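Local coordinates for ALDH21) (Physcomitrella patens subsp. patens, PDB 5N5S), which probably oxidises D-glyceraldehyde 3-phosphate to 3-phosphoglycerate with NADP(+) and water, as a non-phosphorylating member of the aldehyde dehydrogenase family, at residues R411-F416 and T438-Q443; R325-E330 and V432-N437. All coordinates share one frame; numbering follows the deposited sequence.

Contact 1: residues R411-F416 and T438-Q443; sequences RKEEIF and THYGLQ. With NAP (NADP nicotinamide-adenine-dinucleotide phosphate), chain G.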
ATOM      1  N   ARG B 411      28.911 -30.871  -4.813  1.00 78.66           N
ATOM      2  CA  ARG B 411      28.157 -30.448  -3.628  1.00 76.55           C
ATOM      3  C   ARG B 411      28.377 -28.968  -3.264  1.00 81.25           C
ATOM      4  O   ARG B 411      27.419 -28.273  -2.911  1.00 80.10           O
ATOM      5  CB  ARG B 411      28.457 -31.389  -2.432  1.00 72.53           C
ATOM      6  CG  ARG B 411      27.870 -30.996  -1.066  1.00 72.91           C
ATOM      7  CD  ARG B 411      26.359 -30.768  -1.047  1.00 72.14           C
ATOM      8  NE  ARG B 411      25.870 -30.413   0.284  1.00 74.30           N
ATOM      9  CZ  ARG B 411      25.808 -29.177   0.765  1.00 87.85           C
ATOM     10  NH1 ARG B 411      25.351 -28.960   1.989  1.00 83.74           N
ATOM     11  NH2 ARG B 411      26.220 -28.151   0.034  1.00 79.06           N
ATOM     12  N   LYS B 412      29.635 -28.512  -3.313  1.00 79.24           N
ATOM     13  CA  LYS B 412      30.057 -27.162  -2.956  1.00 78.81           C
ATOM     14  C   LYS B 412      29.587 -26.101  -3.973  1.00 82.42           C
ATOM     15  O   LYS B 412      28.920 -25.129  -3.605  1.00 80.49           O
ATOM     16  CB  LYS B 412      31.593 -27.147  -2.824  1.00 83.36           C
ATOM     17  CG  LYS B 412      32.176 -25.978  -2.028  1.00105.10           C
ATOM     18  CD  LYS B 412      33.678 -25.794  -2.292  1.00120.03           C
ATOM     19  CE  LYS B 412      34.549 -26.906  -1.740  1.00130.97           C
ATOM     20  NZ  LYS B 412      35.848 -26.984  -2.453  1.00140.33           N
ATOM     21  N   GLU B 413      29.964 -26.294  -5.243  1.00 80.43           N
ATOM     22  CA  GLU B 413      29.701 -25.369  -6.340  1.00 79.48           C
ATOM     23  C   GLU B 413      28.434 -25.722  -7.133  1.00 82.47           C
ATOM     24  O   GLU B 413      27.952 -26.857  -7.059  1.00 82.41           O
ATOM     25  CB  GLU B 413      30.937 -25.296  -7.268  1.00 82.00           C
ATOM     26  CG  GLU B 413      32.263 -24.999  -6.569  1.00 92.34           C
ATOM     27  CD  GLU B 413      32.405 -23.674  -5.835  1.00118.83           C
ATOM     28  OE1 GLU B 413      31.771 -22.673  -6.246  1.00114.87           O
ATOM     29  OE2 GLU B 413      33.172 -23.637  -4.845  1.00116.90           O
ATOM     30  N   GLU B 414      27.899 -24.741  -7.888  1.00 76.92           N
ATOM     31  CA  GLU B 414      26.730 -24.902  -8.755  1.00 75.80           C
ATOM     32  C   GLU B 414      27.113 -25.823  -9.922  1.00 81.42           C
ATOM     33  O   GLU B 414      28.049 -25.524 -10.676  1.00 82.33           O
ATOM     34  CB  GLU B 414      26.246 -23.530  -9.268  1.00 75.62           C
ATOM     35  CG  GLU B 414      25.201 -23.628 -10.367  1.00 81.84           C
ATOM     36  CD  GLU B 414      24.625 -22.306 -10.827  1.00 92.68           C
ATOM     37  OE1 GLU B 414      25.378 -21.306 -10.852  1.00 69.90           O
ATOM     38  OE2 GLU B 414      23.428 -22.274 -11.191  1.00 89.95           O
ATOM     39  N   ILE B 415      26.400 -26.947 -10.045  1.00 77.55           N
ATOM     40  CA  ILE B 415      26.658 -27.960 -11.061  1.00 78.66           C
ATOM     41  C   ILE B 415      26.196 -27.476 -12.455  1.00 81.36           C
ATOM     42  O   ILE B 415      26.968 -27.589 -13.414  1.00 82.78           O
ATOM     43  CB  ILE B 415      26.074 -29.337 -10.593  1.00 82.38           C
ATOM     44  CG1 ILE B 415      27.186 -30.421 -10.515  1.00 84.96           C
ATOM     45  CG2 ILE B 415      24.825 -29.829 -11.355  1.00 82.98           C
ATOM     46  CD1 ILE B 415      27.792 -30.977 -11.855  1.00 96.99           C
ATOM     47  N   PHE B 416      24.973 -26.889 -12.552  1.00 75.58           N
ATOM     48  CA  PHE B 416      24.357 -26.378 -13.790  1.00 74.30           C
ATOM     49  C   PHE B 416      24.327 -27.478 -14.878  1.00 78.38           C
ATOM     50  O   PHE B 416      24.651 -27.236 -16.040  1.00 77.39           O
ATOM     51  CB  PHE B 416      25.062 -25.077 -14.248  1.00 75.58           C
ATOM     52  CG  PHE B 416      24.228 -24.118 -15.059  1.00 76.45           C
ATOM     53  CD1 PHE B 416      23.260 -23.325 -14.452  1.00 78.22           C
ATOM     54  CD2 PHE B 416      24.447 -23.963 -16.422  1.00 80.03           C
ATOM     55  CE1 PHE B 416      22.494 -22.431 -15.204  1.00 79.00           C
ATOM     56  CE2 PHE B 416      23.689 -23.061 -17.170  1.00 82.95           C
ATOM     57  CZ  PHE B 416      22.723 -22.294 -16.554  1.00 79.51           C
ATOM     58  N   THR B 438      25.358 -23.764   2.239  1.00 68.31           N
ATOM     59  CA  THR B 438      25.774 -23.346   0.898  1.00 68.21           C
ATOM     60  C   THR B 438      26.087 -21.854   0.878  1.00 72.77           C
ATOM     61  O   THR B 438      25.509 -21.093   1.660  1.00 72.64           O
ATOM     62  CB  THR B 438      24.713 -23.754  -0.177  1.00 69.25           C
ATOM     63  OG1 THR B 438      25.216 -23.479  -1.482  1.00 69.70           O
ATOM     64  CG2 THR B 438      23.355 -23.078   0.014  1.00 60.05           C
ATOM     65  N   HIS B 439      26.993 -21.429  -0.022  1.00 70.11           N
ATOM     66  CA  HIS B 439      27.313 -20.013  -0.188  1.00 69.26           C
ATOM     67  C   HIS B 439      26.258 -19.340  -1.087  1.00 69.31           C
ATOM     68  O   HIS B 439      26.229 -18.111  -1.206  1.00 69.20           O
ATOM     69  CB  HIS B 439      28.770 -19.767  -0.645  1.00 71.92           C
ATOM     70  CG  HIS B 439      29.251 -20.624  -1.779  1.00 77.55           C
ATOM     71  ND1 HIS B 439      29.529 -20.085  -3.034  1.00 80.27           N
ATOM     72  CD2 HIS B 439      29.559 -21.942  -1.796  1.00 81.49           C
ATOM     73  CE1 HIS B 439      29.967 -21.096  -3.772  1.00 81.42           C
ATOM     74  NE2 HIS B 439      29.997 -22.233  -3.073  1.00 82.52           N
ATOM     75  N   TYR B 440      25.355 -20.159  -1.667  1.00 62.40           N
ATOM     76  CA  TYR B 440      24.246 -19.715  -2.507  1.00 60.30           C
ATOM     77  C   TYR B 440      22.977 -19.523  -1.663  1.00 60.68           C
ATOM     78  O   TYR B 440      22.974 -19.856  -0.480  1.00 61.37           O
ATOM     79  CB  TYR B 440      24.005 -20.700  -3.665  1.00 61.64           C
ATOM     80  CG  TYR B 440      25.217 -20.937  -4.541  1.00 64.31           C
ATOM     81  CD1 TYR B 440      25.558 -20.043  -5.555  1.00 65.87           C
ATOM     82  CD2 TYR B 440      26.010 -22.070  -4.375  1.00 66.34           C
ATOM     83  CE1 TYR B 440      26.656 -20.277  -6.385  1.00 67.82           C
ATOM     84  CE2 TYR B 440      27.090 -22.329  -5.214  1.00 68.39           C
ATOM     85  CZ  TYR B 440      27.422 -21.423  -6.207  1.00 75.53           C
ATOM     86  OH  TYR B 440      28.513 -21.681  -7.002  1.00 76.39           O
ATOM     87  N   GLY B 441      21.926 -18.984  -2.269  1.00 54.60           N
ATOM     88  CA  GLY B 441      20.659 -18.748  -1.588  1.00 53.37           C
ATOM     89  C   GLY B 441      19.618 -18.145  -2.501  1.00 57.65           C
ATOM     90  O   GLY B 441      19.134 -17.043  -2.239  1.00 56.43           O
ATOM     91  N   LEU B 442      19.298 -18.846  -3.601  1.00 55.69           N
ATOM     92  CA  LEU B 442      18.323 -18.354  -4.577  1.00 56.24           C
ATOM     93  C   LEU B 442      16.926 -18.816  -4.186  1.00 61.01           C
ATOM     94  O   LEU B 442      16.111 -18.024  -3.691  1.00 58.44           O
ATOM     95  CB  LEU B 442      18.726 -18.750  -6.027  1.00 57.05           C
ATOM     96  CG  LEU B 442      18.057 -18.002  -7.209  1.00 60.04           C
ATOM     97  CD1 LEU B 442      18.060 -16.526  -7.022  1.00 57.38           C
ATOM     98  CD2 LEU B 442      18.744 -18.314  -8.504  1.00 62.44           C
ATOM     99  N   GLN B 443      16.672 -20.111  -4.341  1.00 61.24           N
ATOM    100  CA  GLN B 443      15.419 -20.719  -3.923  1.00 61.05           C
ATOM    101  C   GLN B 443      15.675 -22.046  -3.257  1.00 66.98           C
ATOM    102  O   GLN B 443      16.786 -22.584  -3.324  1.00 66.11           O
ATOM    103  CB  GLN B 443      14.382 -20.798  -5.067  1.00 62.41           C
ATOM    104  CG  GLN B 443      14.000 -19.392  -5.622  1.00 62.34           C
ATOM    105  CD  GLN B 443      12.698 -19.303  -6.374  1.00 71.82           C
ATOM    106  OE1 GLN B 443      12.014 -18.280  -6.313  1.00 64.44           O
ATOM    107  NE2 GLN B 443      12.331 -20.347  -7.130  1.00 62.43           N
TER
HETATM  108  PA  NAP G 502      28.041 -15.777 -17.637  1.00 82.35           P
HETATM  109  O1A NAP G 502      28.562 -15.119 -16.414  1.00 82.06           O
HETATM  110  O2A NAP G 502      29.091 -16.599 -18.394  1.00 84.13           O
HETATM  111  O5B NAP G 502      27.549 -14.696 -18.709  1.00 83.51           O
HETATM  112  C5B NAP G 502      26.381 -13.854 -18.632  1.00 84.52           C
HETATM  113  C4B NAP G 502      26.602 -12.667 -19.540  1.00 87.17           C
HETATM  114  O4B NAP G 502      27.721 -11.881 -19.066  1.00 87.77           O
HETATM  115  C3B NAP G 502      26.889 -12.966 -21.014  1.00 88.34           C
HETATM  116  O3B NAP G 502      26.163 -12.055 -21.836  1.00 88.48           O
HETATM  117  C2B NAP G 502      28.399 -12.759 -21.120  1.00 89.20           C
HETATM  118  O2B NAP G 502      28.927 -12.523 -22.442  1.00 92.15           O
HETATM  119  C1B NAP G 502      28.589 -11.600 -20.149  1.00 87.29           C
HETATM  120  N9A NAP G 502      29.909 -11.263 -19.618  1.00 84.30           N
HETATM  121  C8A NAP G 502      30.831 -12.118 -19.071  1.00 83.57           C
HETATM  122  N7A NAP G 502      31.903 -11.523 -18.610  1.00 83.84           N
HETATM  123  C5A NAP G 502      31.673 -10.180 -18.867  1.00 82.84           C
HETATM  124  C6A NAP G 502      32.425  -9.014 -18.600  1.00 81.30           C
HETATM  125  N6A NAP G 502      33.597  -9.020 -17.964  1.00 78.90           N
HETATM  126  N1A NAP G 502      31.903  -7.824 -18.985  1.00 81.83           N
HETATM  127  C2A NAP G 502      30.709  -7.809 -19.590  1.00 81.60           C
HETATM  128  N3A NAP G 502      29.908  -8.840 -19.890  1.00 81.32           N
HETATM  129  C4A NAP G 502      30.450 -10.005 -19.498  1.00 82.75           C
HETATM  130  O3  NAP G 502      26.779 -16.751 -17.529  1.00 81.20           O
HETATM  131  PN  NAP G 502      26.056 -17.783 -18.516  1.00 81.92           P
HETATM  132  O1N NAP G 502      26.948 -18.941 -18.746  1.00 82.43           O
HETATM  133  O2N NAP G 502      25.528 -17.047 -19.685  1.00 80.26           O
HETATM  134  O5D NAP G 502      24.847 -18.253 -17.584  1.00 83.98           O
HETATM  135  C5D NAP G 502      25.038 -19.215 -16.516  1.00 83.02           C
HETATM  136  C4D NAP G 502      24.996 -18.574 -15.145  1.00 79.04           C
HETATM  137  O4D NAP G 502      23.866 -17.671 -15.055  1.00 77.68           O
HETATM  138  C3D NAP G 502      24.795 -19.552 -13.991  1.00 77.66           C
HETATM  139  O3D NAP G 502      25.591 -19.210 -12.859  1.00 79.34           O
HETATM  140  C2D NAP G 502      23.300 -19.400 -13.715  1.00 75.70           C
HETATM  141  O2D NAP G 502      22.862 -19.809 -12.428  1.00 75.51           O
HETATM  142  C1D NAP G 502      23.169 -17.855 -13.839  1.00 74.07           C
HETATM  143  N1N NAP G 502      21.716 -17.454 -14.049  1.00 66.24           N
HETATM  144  C2N NAP G 502      21.053 -16.665 -13.085  1.00 60.03           C
HETATM  145  C3N NAP G 502      19.697 -16.426 -13.237  1.00 61.12           C
HETATM  146  C7N NAP G 502      18.821 -15.716 -12.222  1.00 57.37           C
HETATM  147  O7N NAP G 502      17.645 -15.419 -12.527  1.00 59.50           O
HETATM  148  N7N NAP G 502      19.357 -15.391 -11.040  1.00 52.40           N
HETATM  149  C4N NAP G 502      19.044 -16.959 -14.350  1.00 65.28           C
HETATM  150  C5N NAP G 502      19.732 -17.722 -15.280  1.00 65.36           C
HETATM  151  C6N NAP G 502      21.066 -17.951 -15.116  1.00 66.39           C
HETATM  152  P2B NAP G 502      29.278 -13.655 -23.519  1.00 92.88           P
HETATM  153  O1X NAP G 502      28.668 -15.008 -23.236  1.00 93.27           O
HETATM  154  O2X NAP G 502      30.823 -13.680 -23.608  1.00 92.97           O
HETATM  155  O3X NAP G 502      28.697 -12.986 -24.763  1.00 93.19           O
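K412 and H439, then E414 and Y440, meet where the chain leaves helix 409-412 at E413 and runs past the loop 438-443, with the CA atoms of K412 and T438 6.9 Å apart. The side chains of the loop mostly read the backbone of the other segment. H439 NE2 gives a weak, bent bond of 3.1 Å to K412 O, while ND1 is hydrogen-bonded to D486. E413, bent at chi2, brings OE1 to the edge of that ring, 3.4 Å from H439 CE1, its carboxylate plane turned 53° from the imidazole. Next along the loop, the phenol of Y440 accepts from the backbone amide, E414 N to Y440 OH 3.2 Å. The H439 and Y440 rings also lean on each other, Y440 CE2 over one imidazole face. E414 itself turns to the cofactor: CG lies opposite the backbone N (chi1 170°) and the chain runs out straight, so that OE1 takes the nicotinamide-ribose O3D at 2.9 Å and OE2 takes O2D at 2.8 Å. F416 lays a ring face against the same ribose. Both belong to the E-I-F-G-P sequence of aldehyde dehydrogenases, whose glutamate binds this ribose. Y440, bonded to the E414 amide, is consistent with a second-shell residue that positions E414, whose carboxylate holds both ribose hydroxyls.

Contact 2: residues R325-E330 and V432-N437; sequences RLYVHE and VKECNN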
ATOM      1  N   ARG B 325      20.189 -30.393  -4.951  1.00 68.18           N
ATOM      2  CA  ARG B 325      20.198 -31.195  -3.732  1.00 67.54           C
ATOM      3  C   ARG B 325      18.806 -31.653  -3.304  1.00 70.19           C
ATOM      4  O   ARG B 325      17.880 -30.847  -3.233  1.00 67.46           O
ATOM      5  CB  ARG B 325      20.909 -30.428  -2.602  1.00 65.83           C
ATOM      6  CG  ARG B 325      22.352 -30.051  -2.946  1.00 73.10           C
ATOM      7  CD  ARG B 325      23.048 -29.261  -1.865  1.00 70.58           C
ATOM      8  NE  ARG B 325      22.558 -27.888  -1.771  1.00 69.68           N
ATOM      9  CZ  ARG B 325      22.119 -27.333  -0.648  1.00 72.68           C
ATOM     10  NH1 ARG B 325      21.706 -26.073  -0.643  1.00 55.17           N
ATOM     11  NH2 ARG B 325      22.089 -28.030   0.479  1.00 56.67           N
ATOM     12  N   LEU B 326      18.669 -32.955  -3.013  1.00 68.31           N
ATOM     13  CA  LEU B 326      17.404 -33.551  -2.586  1.00 67.84           C
ATOM     14  C   LEU B 326      17.565 -34.225  -1.218  1.00 70.56           C
ATOM     15  O   LEU B 326      18.351 -35.159  -1.079  1.00 72.04           O
ATOM     16  CB  LEU B 326      16.891 -34.541  -3.660  1.00 69.07           C
ATOM     17  CG  LEU B 326      15.538 -35.231  -3.430  1.00 73.82           C
ATOM     18  CD1 LEU B 326      14.417 -34.220  -3.163  1.00 71.90           C
ATOM     19  CD2 LEU B 326      15.186 -36.123  -4.602  1.00 76.78           C
ATOM     20  N   TYR B 327      16.817 -33.736  -0.218  1.00 65.13           N
ATOM     21  CA  TYR B 327      16.811 -34.231   1.165  1.00 64.53           C
ATOM     22  C   TYR B 327      15.484 -34.906   1.451  1.00 68.49           C
ATOM     23  O   TYR B 327      14.443 -34.253   1.435  1.00 66.75           O
ATOM     24  CB  TYR B 327      17.106 -33.093   2.168  1.00 64.23           C
ATOM     25  CG  TYR B 327      18.456 -32.448   1.929  1.00 64.95           C
ATOM     26  CD1 TYR B 327      19.616 -32.992   2.476  1.00 67.20           C
ATOM     27  CD2 TYR B 327      18.581 -31.319   1.115  1.00 63.61           C
ATOM     28  CE1 TYR B 327      20.868 -32.426   2.226  1.00 66.99           C
ATOM     29  CE2 TYR B 327      19.828 -30.754   0.849  1.00 64.18           C
ATOM     30  CZ  TYR B 327      20.968 -31.311   1.408  1.00 71.98           C
ATOM     31  OH  TYR B 327      22.198 -30.762   1.138  1.00 73.55           O
ATOM     32  N   VAL B 328      15.516 -36.235   1.646  1.00 67.85           N
ATOM     33  CA  VAL B 328      14.320 -37.054   1.892  1.00 67.50           C
ATOM     34  C   VAL B 328      14.357 -37.660   3.288  1.00 71.56           C
ATOM     35  O   VAL B 328      15.384 -38.229   3.680  1.00 72.75           O
ATOM     36  CB  VAL B 328      14.109 -38.136   0.792  1.00 71.10           C
ATOM     37  CG1 VAL B 328      12.780 -38.867   0.979  1.00 70.43           C
ATOM     38  CG2 VAL B 328      14.187 -37.523  -0.611  1.00 70.28           C
ATOM     39  N   HIS B 329      13.243 -37.520   4.046  1.00 66.45           N
ATOM     40  CA  HIS B 329      13.109 -38.079   5.396  1.00 66.30           C
ATOM     41  C   HIS B 329      13.272 -39.600   5.332  1.00 71.59           C
ATOM     42  O   HIS B 329      12.760 -40.229   4.400  1.00 72.05           O
ATOM     43  CB  HIS B 329      11.773 -37.684   6.044  1.00 66.04           C
ATOM     44  CG  HIS B 329      11.687 -38.052   7.498  1.00 69.75           C
ATOM     45  ND1 HIS B 329      11.151 -39.264   7.902  1.00 72.36           N
ATOM     46  CD2 HIS B 329      12.111 -37.376   8.595  1.00 70.50           C
ATOM     47  CE1 HIS B 329      11.243 -39.281   9.224  1.00 71.58           C
ATOM     48  NE2 HIS B 329      11.823 -38.180   9.690  1.00 71.09           N
ATOM     49  N   GLU B 330      14.010 -40.174   6.303  1.00 68.78           N
ATOM     50  CA  GLU B 330      14.363 -41.599   6.417  0.50 69.89           C
ATOM     51  C   GLU B 330      13.204 -42.587   6.188  1.00 78.20           C
ATOM     52  O   GLU B 330      13.433 -43.653   5.602  1.00 81.17           O
ATOM     53  CB  GLU B 330      15.055 -41.884   7.764  1.00 71.14           C
ATOM     54  CG  GLU B 330      14.187 -41.657   8.994  1.00 73.73           C
ATOM     55  CD  GLU B 330      14.842 -41.790  10.352  1.00 84.41           C
ATOM     56  OE1 GLU B 330      16.032 -42.179  10.425  1.00 85.01           O
ATOM     57  OE2 GLU B 330      14.147 -41.513  11.354  1.00 77.44           O
ATOM     58  N   VAL B 432      16.928 -28.372   7.304  1.00 60.51           N
ATOM     59  CA  VAL B 432      16.837 -26.944   6.982  1.00 59.13           C
ATOM     60  C   VAL B 432      18.253 -26.332   7.101  1.00 65.39           C
ATOM     61  O   VAL B 432      18.685 -25.600   6.214  1.00 64.11           O
ATOM     62  CB  VAL B 432      15.775 -26.205   7.866  1.00 61.02           C
ATOM     63  CG1 VAL B 432      15.689 -24.713   7.524  1.00 59.03           C
ATOM     64  CG2 VAL B 432      14.398 -26.857   7.735  1.00 60.68           C
ATOM     65  N   LYS B 433      18.988 -26.698   8.170  1.00 65.40           N
ATOM     66  CA  LYS B 433      20.366 -26.275   8.425  1.00 66.60           C
ATOM     67  C   LYS B 433      21.278 -26.761   7.276  1.00 71.07           C
ATOM     68  O   LYS B 433      22.180 -26.022   6.870  1.00 70.49           O
ATOM     69  CB  LYS B 433      20.837 -26.824   9.787  1.00 71.43           C
ATOM     70  CG  LYS B 433      22.051 -26.107  10.373  1.00 92.36           C
ATOM     71  CD  LYS B 433      22.445 -26.683  11.735  1.00106.34           C
ATOM     72  CE  LYS B 433      23.951 -26.753  11.947  1.00122.33           C
ATOM     73  NZ  LYS B 433      24.554 -25.455  12.376  1.00134.03           N
ATOM     74  N   GLU B 434      21.019 -27.987   6.738  1.00 67.81           N
ATOM     75  CA  GLU B 434      21.760 -28.542   5.607  1.00 68.56           C
ATOM     76  C   GLU B 434      21.438 -27.815   4.307  1.00 72.04           C
ATOM     77  O   GLU B 434      22.343 -27.581   3.500  1.00 72.39           O
ATOM     78  CB  GLU B 434      21.542 -30.046   5.453  1.00 71.24           C
ATOM     79  CG  GLU B 434      22.784 -30.885   5.703  1.00 81.53           C
ATOM     80  CD  GLU B 434      24.065 -30.408   5.043  1.00 90.33           C
ATOM     81  OE1 GLU B 434      24.323 -30.784   3.876  1.00 78.25           O
ATOM     82  OE2 GLU B 434      24.818 -29.662   5.708  1.00 77.73           O
ATOM     83  N   CYS B 435      20.155 -27.443   4.113  1.00 67.52           N
ATOM     84  CA  CYS B 435      19.676 -26.668   2.963  1.00 66.41           C
ATOM     85  C   CYS B 435      20.440 -25.355   2.899  1.00 66.87           C
ATOM     86  O   CYS B 435      20.900 -24.966   1.823  1.00 65.90           O
ATOM     87  CB  CYS B 435      18.172 -26.421   3.062  1.00 66.12           C
ATOM     88  SG  CYS B 435      17.159 -27.862   2.653  1.00 70.74           S
ATOM     89  N   ASN B 436      20.617 -24.708   4.070  1.00 63.00           N
ATOM     90  CA  ASN B 436      21.326 -23.435   4.238  1.00 62.88           C
ATOM     91  C   ASN B 436      22.855 -23.600   4.208  1.00 67.33           C
ATOM     92  O   ASN B 436      23.569 -22.602   4.187  1.00 65.84           O
ATOM     93  CB  ASN B 436      20.885 -22.752   5.542  1.00 61.57           C
ATOM     94  CG  ASN B 436      19.437 -22.328   5.574  1.00 70.27           C
ATOM     95  OD1 ASN B 436      18.825 -22.006   4.546  1.00 62.77           O
ATOM     96  ND2 ASN B 436      18.865 -22.286   6.769  1.00 55.55           N
ATOM     97  N   ASN B 437      23.359 -24.852   4.211  1.00 65.52           N
ATOM     98  CA  ASN B 437      24.799 -25.122   4.177  1.00 66.22           C
ATOM     99  C   ASN B 437      25.341 -25.023   2.741  1.00 71.38           C
ATOM    100  O   ASN B 437      25.694 -26.022   2.106  1.00 71.76           O
ATOM    101  CB  ASN B 437      25.140 -26.440   4.883  1.00 63.89           C
ATOM    102  CG  ASN B 437      26.610 -26.670   5.094  1.00 81.22           C
ATOM    103  OD1 ASN B 437      27.445 -25.748   5.027  1.00 74.52           O
ATOM    104  ND2 ASN B 437      26.966 -27.920   5.354  1.00 76.73           N
TER
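R325 and Y327 leave their strand alike, each with CG beside the backbone N (chi1 near -60°), and a bend at chi3 (-73°) in the arginine then turns its guanidinium to the end of helix 428-435. There it offers two nitrogens to successive backbone carbonyls. The bond from R325 NH1 to C435 O, 2.8 Å, is nearly straight and lies in the guanidinium plane. R325 NH2 reaches E434 O at 3.1 Å less directly, from above the carbonyl plane, and the backbone N of N437 approaches that oxygen from the opposite face, so two donors hold it. R325 NH2 also donates to Y327 OH, 2.8 Å away and again in the guanidinium plane, which ties arginine and tyrosine into one unit. The ring meets the helix obliquely: Y327 CD2 lies 4.0 Å from C435 SG, a sulfur-aromatic contact, and CE1 is near the CB of E434. The E434 carboxylate, turned 76° from the ring, is steadied by N437, whose ND2 donates to the syn lone pair of E434 OE2 at 2.8 Å. Replacing R325 by an alanine is likely to cost the carbonyls of C435 and E434 a donor each and leave the Y327 hydroxyl without its guanidinium partner. In the fold, strand 323-329 runs between strands 290-294 and 419-425; C435 packs on P291 and I293, Y327 meets Y423, R411 of helix 409-412 touches both R325 and Y327, and helix 428-435 lies against this face of the sheet.

How the contacts relate
Contacts 1 and 2 interleave along the chain, in the order 325-330, 411-416, 432-437, 438-443, with centres 13 Å apart. The last two segments are continuous: helix 428-435 packs on the sheet in contact 2, and the loop that follows it enters contact 1 before strand 443-447. R411 makes the polar bridge, its NH1 forming a salt bridge with E434 OE1 at 2.8 Å and probably a hydrogen bond with N437 O, while T438 packs on R325. One polar cluster thus joins strand 323-329 and helices 409-412 and 428-435. Contact 2 is the more buried, contact 1 nearer the NADP ribose, consistent with the loop carrying E414 resting on that framework.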